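Local coordinates for DegV domain-containing protein spr0652 (Streptococcus pneumoniae, PDB 6CNG) that binds a long-chain fatty acid, here linoleic acid, and may take part in lipid transport or fatty acid metabolism, at residues E144-L155 / A168-L178; A98-T109 / T131-A141. One frame throughout, in Å; residues are numbered along the deposited sequence.

Contact 1 (E144-L155 / A168-L178); sequences EVDLLVEKLNDL and AITAYQEKTKL. With NA (sodium ion), chain D.
Ala168 opens the contact, its CB lying 3.8 Å from Leu155 CD2 near the turn joining the two helices. One residue on, Ile169 is the knob of this interface and drops into a hole framed by Leu148, Lys151, Leu152 and Leu155. Its CG1 stands anti to the backbone N (chi1 -162°), which carries CD1 over toward Leu148 O, and the fit is tight: Ile169 CG1 is only 3.4 Å from Leu152 CD2. Tyr172 follows, a turn later. Lys151, bent at chi2 and chi3, drapes its aliphatic chain across one face of the ring, a CH-pi contact with CG 3.8 Å from the ring centroid, while Thr176 CG2 covers the opposite face. Beyond the ring, Tyr172 OH shares a water with Leu147 O and also hydrogen-bonds to Glu299.

The motif is an antiparallel helix pair, the segment axes running at 146° to each other, whose second helix ends in a turn leading straight into strand 176-182. A sodium ion sits at that turn, bound by the carbonyl oxygens Gln173 O and Thr176 O, by a water, and by Glu144 OE2 from the first helix. Glu144 OE2 also accepts a hydrogen bond from Thr176 OG1 (2.8 Å) on its anti lone pair, while Glu144 OE1 is held by Ser140. The extended side chain carries the Glu144 carboxylate from the helix to the ion, CG passing 3.4 Å from Lys177 O. Leu178 CB then rests 3.6 Å from Glu144 OE1, and the leucine also touches the bound linoleic acid.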
loop_
_atom_site.group_PDB
_atom_site.type_symbol
_atom_site.label_atom_id
_atom_site.label_comp_id
_atom_site.label_asym_id
_atom_site.label_seq_id
_atom_site.Cartn_x
_atom_site.Cartn_y
_atom_site.Cartn_z
ATOM N N GLU A 144 2.750 -0.518 4.116
ATOM C CA GLU A 144 2.858 -1.901 4.560
ATOM C C GLU A 144 3.089 -2.839 3.391
ATOM O O GLU A 144 3.883 -3.776 3.487
ATOM C CB GLU A 144 1.620 -2.325 5.349
ATOM C CG GLU A 144 1.931 -3.530 6.181
ATOM C CD GLU A 144 0.743 -4.221 6.798
ATOM O OE1 GLU A 144 -0.331 -3.612 6.879
ATOM O OE2 GLU A 144 0.898 -5.391 7.221
ATOM N N VAL A 145 2.404 -2.604 2.274
ATOM C CA VAL A 145 2.694 -3.358 1.063
ATOM C C VAL A 145 4.126 -3.117 0.626
ATOM O O VAL A 145 4.823 -4.025 0.178
ATOM C CB VAL A 145 1.690 -2.990 -0.040
ATOM C CG1 VAL A 145 2.092 -3.609 -1.315
ATOM C CG2 VAL A 145 0.297 -3.449 0.328
ATOM N N ASP A 146 4.586 -1.884 0.731
ATOM C CA ASP A 146 5.962 -1.604 0.378
ATOM C C ASP A 146 6.928 -2.437 1.204
ATOM O O ASP A 146 7.880 -2.998 0.670
ATOM C CB ASP A 146 6.192 -0.121 0.574
ATOM C CG ASP A 146 5.249 0.725 -0.276
ATOM O OD1 ASP A 146 4.712 0.197 -1.262
ATOM O OD2 ASP A 146 5.032 1.918 0.030
ATOM N N LEU A 147 6.710 -2.512 2.519
ATOM C CA LEU A 147 7.555 -3.338 3.363
ATOM C C LEU A 147 7.526 -4.791 2.935
ATOM O O LEU A 147 8.552 -5.478 2.955
ATOM C CB LEU A 147 7.073 -3.240 4.794
ATOM C CG LEU A 147 7.501 -2.004 5.581
ATOM C CD1 LEU A 147 6.892 -2.053 6.956
ATOM C CD2 LEU A 147 9.012 -1.888 5.645
ATOM N N LEU A 148 6.354 -5.293 2.587
ATOM C CA LEU A 148 6.270 -6.689 2.195
ATOM C C LEU A 148 7.089 -6.945 0.954
ATOM O O LEU A 148 7.750 -7.971 0.832
ATOM C CB LEU A 148 4.835 -7.074 1.904
ATOM C CG LEU A 148 3.871 -7.061 3.070
ATOM C CD1 LEU A 148 2.526 -7.491 2.575
ATOM C CD2 LEU A 148 4.324 -7.968 4.150
ATOM N N VAL A 149 7.033 -6.028 0.006
ATOM C CA VAL A 149 7.788 -6.197 -1.222
ATOM C C VAL A 149 9.281 -6.101 -0.964
ATOM O O VAL A 149 10.069 -6.883 -1.497
ATOM C CB VAL A 149 7.274 -5.166 -2.233
ATOM C CG1 VAL A 149 8.318 -4.845 -3.220
ATOM C CG2 VAL A 149 6.049 -5.727 -2.889
ATOM N N GLU A 150 9.694 -5.149 -0.145
ATOM C CA GLU A 150 11.078 -5.087 0.259
ATOM C C GLU A 150 11.523 -6.386 0.912
ATOM O O GLU A 150 12.632 -6.869 0.660
ATOM C CB GLU A 150 11.269 -3.926 1.226
ATOM C CG GLU A 150 12.614 -4.000 1.918
ATOM C CD GLU A 150 12.936 -2.794 2.773
ATOM O OE1 GLU A 150 14.102 -2.667 3.203
ATOM O OE2 GLU A 150 12.025 -1.976 2.991
ATOM N N LYS A 151 10.682 -6.962 1.762
ATOM C CA LYS A 151 11.070 -8.171 2.454
ATOM C C LYS A 151 11.161 -9.349 1.506
ATOM O O LYS A 151 12.062 -10.177 1.626
ATOM C CB LYS A 151 10.083 -8.465 3.563
ATOM C CG LYS A 151 10.426 -9.725 4.328
ATOM C CD LYS A 151 11.807 -9.723 4.953
ATOM C CE LYS A 151 12.026 -8.550 5.849
ATOM N NZ LYS A 151 13.129 -8.743 6.834
ATOM N N LEU A 152 10.230 -9.476 0.586
ATOM C CA LEU A 152 10.367 -10.555 -0.366
ATOM C C LEU A 152 11.718 -10.468 -1.061
ATOM O O LEU A 152 12.420 -11.477 -1.208
ATOM C CB LEU A 152 9.242 -10.475 -1.370
ATOM C CG LEU A 152 7.849 -10.798 -0.883
ATOM C CD1 LEU A 152 6.821 -10.472 -1.901
ATOM C CD2 LEU A 152 7.775 -12.274 -0.557
ATOM N N ASN A 153 12.112 -9.259 -1.461
ATOM C CA ASN A 153 13.394 -9.068 -2.109
ATOM C C ASN A 153 14.533 -9.438 -1.189
ATOM O O ASN A 153 15.475 -10.113 -1.596
ATOM C CB ASN A 153 13.534 -7.613 -2.544
ATOM C CG ASN A 153 14.655 -7.415 -3.549
ATOM O OD1 ASN A 153 14.651 -8.034 -4.610
ATOM N ND2 ASN A 153 15.609 -6.550 -3.222
ATOM N N ASP A 154 14.484 -8.961 0.046
ATOM C CA ASP A 154 15.442 -9.384 1.052
ATOM C C ASP A 154 15.572 -10.906 1.067
ATOM O O ASP A 154 16.668 -11.451 0.928
ATOM C CB ASP A 154 14.965 -8.909 2.423
ATOM C CG ASP A 154 15.210 -7.443 2.690
ATOM O OD1 ASP A 154 15.746 -6.710 1.831
ATOM O OD2 ASP A 154 14.841 -7.033 3.812
ATOM N N LEU A 155 14.444 -11.604 1.246
ATOM C CA LEU A 155 14.462 -13.056 1.399
ATOM C C LEU A 155 15.080 -13.741 0.198
ATOM O O LEU A 155 15.759 -14.754 0.359
ATOM C CB LEU A 155 13.062 -13.612 1.648
ATOM C CG LEU A 155 12.285 -13.000 2.809
ATOM C CD1 LEU A 155 10.847 -13.284 2.673
ATOM C CD2 LEU A 155 12.789 -13.485 4.123
ATOM N N ALA A 168 8.581 -17.630 5.150
ATOM C CA ALA A 168 9.115 -16.481 5.863
ATOM C C ALA A 168 8.257 -15.241 5.681
ATOM O O ALA A 168 8.174 -14.420 6.591
ATOM C CB ALA A 168 10.534 -16.215 5.389
ATOM N N ILE A 169 7.662 -15.048 4.502
ATOM C CA ILE A 169 6.846 -13.858 4.266
ATOM C C ILE A 169 5.494 -13.981 4.953
ATOM O O ILE A 169 4.929 -12.988 5.409
ATOM C CB ILE A 169 6.699 -13.584 2.762
ATOM C CG1 ILE A 169 6.257 -12.139 2.524
ATOM C CG2 ILE A 169 5.716 -14.537 2.103
ATOM C CD1 ILE A 169 7.329 -11.052 2.804
ATOM N N THR A 170 4.953 -15.187 5.051
ATOM C CA THR A 170 3.750 -15.359 5.841
ATOM C C THR A 170 4.009 -14.986 7.291
ATOM O O THR A 170 3.208 -14.285 7.915
ATOM C CB THR A 170 3.252 -16.788 5.713
ATOM O OG1 THR A 170 2.990 -17.084 4.330
ATOM C CG2 THR A 170 1.994 -16.921 6.456
ATOM N N ALA A 171 5.151 -15.391 7.819
ATOM C CA ALA A 171 5.503 -15.021 9.174
ATOM C C ALA A 171 5.730 -13.529 9.288
ATOM O O ALA A 171 5.267 -12.907 10.241
ATOM C CB ALA A 171 6.747 -15.780 9.606
ATOM N N TYR A 172 6.402 -12.929 8.303
ATOM C CA TYR A 172 6.712 -11.509 8.386
ATOM C C TYR A 172 5.444 -10.675 8.381
ATOM O O TYR A 172 5.369 -9.639 9.038
ATOM C CB TYR A 172 7.619 -11.115 7.223
ATOM C CG TYR A 172 8.051 -9.653 7.226
ATOM C CD1 TYR A 172 8.888 -9.164 8.200
ATOM C CD2 TYR A 172 7.631 -8.776 6.241
ATOM C CE1 TYR A 172 9.265 -7.861 8.207
ATOM C CE2 TYR A 172 8.019 -7.469 6.235
ATOM C CZ TYR A 172 8.837 -7.012 7.213
ATOM O OH TYR A 172 9.237 -5.701 7.227
ATOM N N GLN A 173 4.442 -11.108 7.633
ATOM C CA GLN A 173 3.183 -10.389 7.567
ATOM C C GLN A 173 2.459 -10.339 8.917
ATOM O O GLN A 173 1.626 -9.458 9.124
ATOM C CB GLN A 173 2.325 -10.996 6.456
ATOM C CG GLN A 173 1.092 -10.206 6.181
ATOM C CD GLN A 173 0.300 -10.733 5.007
ATOM O OE1 GLN A 173 0.569 -11.821 4.497
ATOM N NE2 GLN A 173 -0.701 -9.975 4.591
ATOM N N GLU A 174 2.769 -11.225 9.849
ATOM C CA GLU A 174 2.243 -11.068 11.190
ATOM C C GLU A 174 2.939 -9.942 11.933
ATOM O O GLU A 174 2.359 -9.402 12.873
ATOM C CB GLU A 174 2.418 -12.373 11.962
ATOM C CG GLU A 174 1.851 -13.596 11.269
ATOM C CD GLU A 174 2.354 -14.906 11.874
ATOM O OE1 GLU A 174 3.026 -14.855 12.927
ATOM O OE2 GLU A 174 2.092 -15.994 11.303
ATOM N N LYS A 175 4.162 -9.583 11.509
ATOM C CA LYS A 175 5.017 -8.585 12.138
ATOM C C LYS A 175 4.824 -7.191 11.571
ATOM O O LYS A 175 5.507 -6.275 12.010
ATOM C CB LYS A 175 6.522 -8.902 11.929
ATOM C CG LYS A 175 7.111 -10.077 12.698
ATOM C CD LYS A 175 8.557 -10.393 12.229
ATOM C CE LYS A 175 8.789 -11.901 11.957
ATOM N NZ LYS A 175 9.226 -12.186 10.547
ATOM N N THR A 176 3.950 -7.021 10.591
ATOM C CA THR A 176 3.782 -5.758 9.894
ATOM C C THR A 176 2.364 -5.234 10.081
ATOM O O THR A 176 1.394 -6.008 10.113
ATOM C CB THR A 176 4.104 -5.882 8.389
ATOM O OG1 THR A 176 3.242 -6.829 7.758
ATOM C CG2 THR A 176 5.505 -6.312 8.188
ATOM N N LYS A 177 2.265 -3.908 10.188
ATOM C CA LYS A 177 1.014 -3.215 10.450
ATOM C C LYS A 177 0.946 -1.936 9.612
ATOM O O LYS A 177 1.926 -1.527 8.988
ATOM C CB LYS A 177 0.876 -2.928 11.956
ATOM C CG LYS A 177 0.972 -4.199 12.898
ATOM C CD LYS A 177 -0.266 -5.088 12.920
ATOM C CE LYS A 177 -0.069 -6.437 13.696
ATOM N NZ LYS A 177 -1.212 -7.410 13.549
ATOM N N LEU A 178 -0.231 -1.291 9.621
ATOM C CA LEU A 178 -0.433 -0.008 8.953
ATOM C C LEU A 178 -1.149 0.972 9.872
ATOM O O LEU A 178 -2.158 0.641 10.482
ATOM C CB LEU A 178 -1.255 -0.169 7.659
ATOM C CG LEU A 178 -1.438 1.126 6.842
ATOM C CD1 LEU A 178 -0.215 1.473 6.060
ATOM C CD2 LEU A 178 -2.593 1.038 5.904
HETATM NA NA NA D . -0.076 -7.278 8.853
HETATM O O HOH W 1 10.766 -5.074 4.847
HETATM O O HOH W 2 -1.523 -7.950 7.250
#

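Contact 2 (A98-T109 / T131-A141)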
loop_
_atom_site.group_PDB
_atom_site.type_symbol
_atom_site.label_atom_id
_atom_site.label_comp_id
_atom_site.label_asym_id
_atom_site.label_seq_id
_atom_site.Cartn_x
_atom_site.Cartn_y
_atom_site.Cartn_z
ATOM N N ALA A 98 9.143 -15.735 -15.847
ATOM C CA ALA A 98 9.584 -16.004 -14.488
ATOM C C ALA A 98 9.088 -17.370 -14.053
ATOM O O ALA A 98 7.982 -17.779 -14.412
ATOM C CB ALA A 98 9.061 -14.969 -13.500
ATOM N N LYS A 99 9.913 -18.073 -13.282
ATOM C CA LYS A 99 9.538 -19.388 -12.776
ATOM C C LYS A 99 9.036 -19.357 -11.333
ATOM O O LYS A 99 8.268 -20.235 -10.926
ATOM C CB LYS A 99 10.735 -20.351 -12.878
ATOM C CG LYS A 99 11.377 -20.498 -14.274
ATOM C CD LYS A 99 12.548 -19.512 -14.496
ATOM C CE LYS A 99 13.817 -20.152 -15.102
ATOM N NZ LYS A 99 14.513 -21.086 -14.173
ATOM N N ASN A 100 9.461 -18.367 -10.561
ATOM C CA ASN A 100 9.099 -18.205 -9.161
ATOM C C ASN A 100 8.447 -16.832 -9.023
ATOM O O ASN A 100 9.121 -15.813 -9.193
ATOM C CB ASN A 100 10.364 -18.258 -8.314
ATOM C CG ASN A 100 10.892 -19.659 -8.096
ATOM O OD1 ASN A 100 10.398 -20.630 -8.627
ATOM N ND2 ASN A 100 11.912 -19.752 -7.292
ATOM N N ILE A 101 7.150 -16.789 -8.685
ATOM C CA ILE A 101 6.369 -15.552 -8.704
ATOM C C ILE A 101 5.649 -15.340 -7.382
ATOM O O ILE A 101 4.911 -16.210 -6.923
ATOM C CB ILE A 101 5.342 -15.538 -9.849
ATOM C CG1 ILE A 101 6.038 -15.643 -11.197
ATOM C CG2 ILE A 101 4.530 -14.277 -9.799
ATOM C CD1 ILE A 101 5.124 -16.029 -12.315
ATOM N N PHE A 102 5.837 -14.157 -6.800
ATOM C CA PHE A 102 5.060 -13.665 -5.674
ATOM C C PHE A 102 4.258 -12.463 -6.119
ATOM O O PHE A 102 4.752 -11.599 -6.842
ATOM C CB PHE A 102 5.952 -13.267 -4.501
ATOM C CG PHE A 102 6.676 -14.408 -3.953
ATOM C CD1 PHE A 102 7.823 -14.866 -4.548
ATOM C CD2 PHE A 102 6.166 -15.095 -2.887
ATOM C CE1 PHE A 102 8.465 -15.978 -4.058
ATOM C CE2 PHE A 102 6.806 -16.196 -2.395
ATOM C CZ PHE A 102 7.949 -16.634 -2.981
ATOM N N LEU A 103 3.033 -12.402 -5.647
ATOM C CA LEU A 103 2.107 -11.375 -6.060
ATOM C C LEU A 103 1.467 -10.843 -4.797
ATOM O O LEU A 103 0.771 -11.572 -4.099
ATOM C CB LEU A 103 1.080 -11.974 -7.022
ATOM C CG LEU A 103 0.174 -11.041 -7.802
ATOM C CD1 LEU A 103 -0.755 -11.866 -8.655
ATOM C CD2 LEU A 103 -0.605 -10.093 -6.914
ATOM N N VAL A 104 1.713 -9.579 -4.498
ATOM C CA VAL A 104 1.121 -8.913 -3.355
ATOM C C VAL A 104 0.079 -7.953 -3.887
ATOM O O VAL A 104 0.391 -7.076 -4.694
ATOM C CB VAL A 104 2.180 -8.151 -2.550
ATOM C CG1 VAL A 104 1.599 -7.616 -1.260
ATOM C CG2 VAL A 104 3.350 -9.036 -2.285
ATOM N N THR A 105 -1.142 -8.096 -3.413
ATOM C CA THR A 105 -2.206 -7.176 -3.729
ATOM C C THR A 105 -2.568 -6.310 -2.535
ATOM O O THR A 105 -2.336 -6.637 -1.375
ATOM C CB THR A 105 -3.465 -7.905 -4.193
ATOM O OG1 THR A 105 -4.107 -8.516 -3.072
ATOM C CG2 THR A 105 -3.125 -8.928 -5.209
ATOM N N ILE A 106 -3.143 -5.172 -2.861
ATOM C CA ILE A 106 -3.851 -4.388 -1.891
ATOM C C ILE A 106 -4.987 -5.226 -1.300
ATOM O O ILE A 106 -5.423 -6.243 -1.869
ATOM C CB ILE A 106 -4.357 -3.166 -2.682
ATOM C CG1 ILE A 106 -4.534 -1.943 -1.778
ATOM C CG2 ILE A 106 -5.616 -3.548 -3.513
ATOM C CD1 ILE A 106 -4.917 -0.644 -2.511
ATOM N N THR A 107 -5.445 -4.806 -0.118
ATOM C CA THR A 107 -6.495 -5.507 0.604
ATOM C C THR A 107 -7.576 -6.049 -0.322
ATOM O O THR A 107 -8.219 -5.301 -1.056
ATOM C CB THR A 107 -7.149 -4.597 1.635
ATOM O OG1 THR A 107 -8.373 -5.202 2.057
ATOM C CG2 THR A 107 -7.411 -3.217 1.083
ATOM N N GLY A 108 -7.782 -7.347 -0.264
ATOM C CA GLY A 108 -8.822 -7.958 -1.051
ATOM C C GLY A 108 -10.208 -7.744 -0.519
ATOM O O GLY A 108 -11.164 -8.265 -1.084
ATOM N N THR A 109 -10.346 -7.020 0.582
ATOM C CA THR A 109 -11.670 -6.703 1.087
ATOM C C THR A 109 -12.232 -5.442 0.464
ATOM O O THR A 109 -13.440 -5.355 0.248
ATOM C CB THR A 109 -11.615 -6.537 2.597
ATOM O OG1 THR A 109 -10.992 -7.680 3.179
ATOM C CG2 THR A 109 -13.010 -6.423 3.168
ATOM N N THR A 131 5.789 -23.708 -13.003
ATOM C CA THR A 131 5.851 -22.374 -12.423
ATOM C C THR A 131 5.281 -22.420 -11.013
ATOM O O THR A 131 4.333 -23.162 -10.737
ATOM C CB THR A 131 5.039 -21.381 -13.272
ATOM O OG1 THR A 131 5.540 -21.363 -14.619
ATOM C CG2 THR A 131 5.097 -19.963 -12.688
ATOM N N LYS A 132 5.874 -21.632 -10.120
ATOM C CA LYS A 132 5.390 -21.498 -8.755
ATOM C C LYS A 132 4.933 -20.067 -8.516
ATOM O O LYS A 132 5.642 -19.117 -8.869
ATOM C CB LYS A 132 6.469 -21.868 -7.741
ATOM C CG LYS A 132 6.904 -23.311 -7.832
ATOM C CD LYS A 132 8.103 -23.561 -6.923
ATOM C CE LYS A 132 8.378 -25.040 -6.722
ATOM N NZ LYS A 132 9.621 -25.229 -5.958
ATOM N N ILE A 133 3.761 -19.918 -7.901
ATOM C CA ILE A 133 3.138 -18.612 -7.708
ATOM C C ILE A 133 2.504 -18.586 -6.324
ATOM O O ILE A 133 1.772 -19.504 -5.947
ATOM C CB ILE A 133 2.081 -18.306 -8.796
ATOM C CG1 ILE A 133 2.679 -18.338 -10.210
ATOM C CG2 ILE A 133 1.491 -16.959 -8.567
ATOM C CD1 ILE A 133 1.663 -18.551 -11.299
ATOM N N HIS A 134 2.794 -17.536 -5.566
ATOM C CA HIS A 134 2.197 -17.315 -4.260
ATOM C C HIS A 134 1.561 -15.937 -4.236
ATOM O O HIS A 134 2.257 -14.922 -4.368
ATOM C CB HIS A 134 3.256 -17.419 -3.170
ATOM C CG HIS A 134 2.723 -17.230 -1.783
ATOM N ND1 HIS A 134 1.961 -18.180 -1.147
ATOM C CD2 HIS A 134 2.874 -16.213 -0.905
ATOM C CE1 HIS A 134 1.653 -17.750 0.061
ATOM N NE2 HIS A 134 2.200 -16.560 0.234
ATOM N N VAL A 135 0.248 -15.911 -4.029
ATOM C CA VAL A 135 -0.532 -14.680 -3.979
ATOM C C VAL A 135 -0.726 -14.290 -2.526
ATOM O O VAL A 135 -1.218 -15.082 -1.715
ATOM C CB VAL A 135 -1.902 -14.856 -4.656
ATOM C CG1 VAL A 135 -2.619 -13.535 -4.696
ATOM C CG2 VAL A 135 -1.767 -15.441 -6.048
ATOM N N ILE A 136 -0.372 -13.059 -2.224
ATOM C CA ILE A 136 -0.444 -12.519 -0.886
ATOM C C ILE A 136 -1.479 -11.428 -0.940
ATOM O O ILE A 136 -1.308 -10.438 -1.641
ATOM C CB ILE A 136 0.920 -11.960 -0.455
ATOM C CG1 ILE A 136 1.945 -13.100 -0.486
ATOM C CG2 ILE A 136 0.803 -11.324 0.867
ATOM C CD1 ILE A 136 3.380 -12.664 -0.378
ATOM N N ASP A 137 -2.559 -11.622 -0.222
ATOM C CA ASP A 137 -3.436 -10.521 0.127
ATOM C C ASP A 137 -2.822 -9.797 1.321
ATOM O O ASP A 137 -2.769 -10.340 2.428
ATOM C CB ASP A 137 -4.805 -11.074 0.484
ATOM C CG ASP A 137 -5.826 -9.997 0.738
ATOM O OD1 ASP A 137 -5.515 -8.796 0.867
ATOM O OD2 ASP A 137 -6.998 -10.389 0.821
ATOM N N SER A 138 -2.364 -8.570 1.094
ATOM C CA SER A 138 -1.762 -7.795 2.152
ATOM C C SER A 138 -2.759 -7.401 3.225
ATOM O O SER A 138 -2.346 -7.095 4.355
ATOM C CB SER A 138 -1.167 -6.518 1.576
ATOM O OG SER A 138 -2.158 -5.604 1.172
ATOM N N LEU A 139 -4.049 -7.361 2.876
ATOM C CA LEU A 139 -5.078 -6.788 3.737
ATOM C C LEU A 139 -4.714 -5.363 4.134
ATOM O O LEU A 139 -5.033 -4.904 5.232
ATOM C CB LEU A 139 -5.333 -7.663 4.962
ATOM C CG LEU A 139 -5.758 -9.112 4.676
ATOM C CD1 LEU A 139 -5.796 -9.949 5.944
ATOM C CD2 LEU A 139 -7.094 -9.188 3.989
ATOM N N SER A 140 -4.050 -4.654 3.234
ATOM C CA SER A 140 -3.445 -3.382 3.574
ATOM C C SER A 140 -3.269 -2.554 2.303
ATOM O O SER A 140 -3.891 -2.818 1.273
ATOM C CB SER A 140 -2.132 -3.611 4.340
ATOM O OG SER A 140 -1.747 -2.437 5.025
ATOM N N ALA A 141 -2.428 -1.541 2.396
ATOM C CA ALA A 141 -2.093 -0.720 1.245
ATOM C C ALA A 141 -0.868 0.095 1.612
ATOM O O ALA A 141 -0.429 0.103 2.766
ATOM C CB ALA A 141 -3.256 0.200 0.875
HETATM O O HOH W 3 -9.643 -9.996 1.949
#
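Phe102 and His134 sit side by side across two neighbouring parallel strands, 100-105 and 132-137, with Phe102 CD2 3.7 Å from His134 CB. The rings meet rim to rim, their planes at 65°, neither lying over the other. Next along the same side of the sheet, Ile136 CD1 reaches Val104 CG2; the reverse side carries Ile101 alongside Ile133, both pointing the same way. Between these layers the backbones alternate as donor and acceptor from Lys132 N to Thr105 N, with CA-H...O contacts filling in.

The packing stays tight where the strands give way to loops. Thr105 O accepts from Ser138 twice, from OG at 2.8 Å and from the backbone N at 3.1 Å. With chi1 at 71°, Ser138 OG lies between its own backbone N and carbonyl carbon, folded back toward Thr105. Asp137 OD1 likewise has two donors, Gly108 N at 2.9 Å and Leu139 N, which approach from opposite faces of the carboxylate; the second makes an Asx turn. Thr107 N bonds to Ser140 O, and Ile106 CG1 packs 3.6 Å from Ala141 CB. These loops line the fatty-acid pocket: Thr107, Leu139, Ser140 and Ala141 all touch the linoleic acid.

The margins are looser. A water bridges Thr109 OG1, which also hydrogen-bonds to Thr216 O, and Asp137 OD2 at one end, while at the other the exposed Lys132 extends its chain to a salt bridge with Glu163.

The pair belongs to a beta-alpha-beta unit whose connecting helix 113-127 covers the side of Leu103 and Val135. Helices 143-157 and 162-174 pack against Phe102 on the other side, and strand 23-28 continues the sheet beyond strand 100-105.

Overall arrangement
Coming from the N terminus, past strand 23-28, the chain reaches strand 100-105; it then passes through helix 113-127 and returns on strand 132-137, so contact 2 closes the earlier loop. Helix 143-157 follows directly, and a turn and helix 162-174 bring the chain back for contact 1. The two loops thus run in series, neither enclosing nor crossing the other. Their centres lie about 11 Å apart, and they touch: Gln173 NE2 probably hydrogen-bonds to Asp137 O, and Val145 packs on Ser138. Contact 2 belongs to the sheet containing strand 23-28; contact 1 lays a helix pair against that sheet and leads through strand 176-182 into the second sheet.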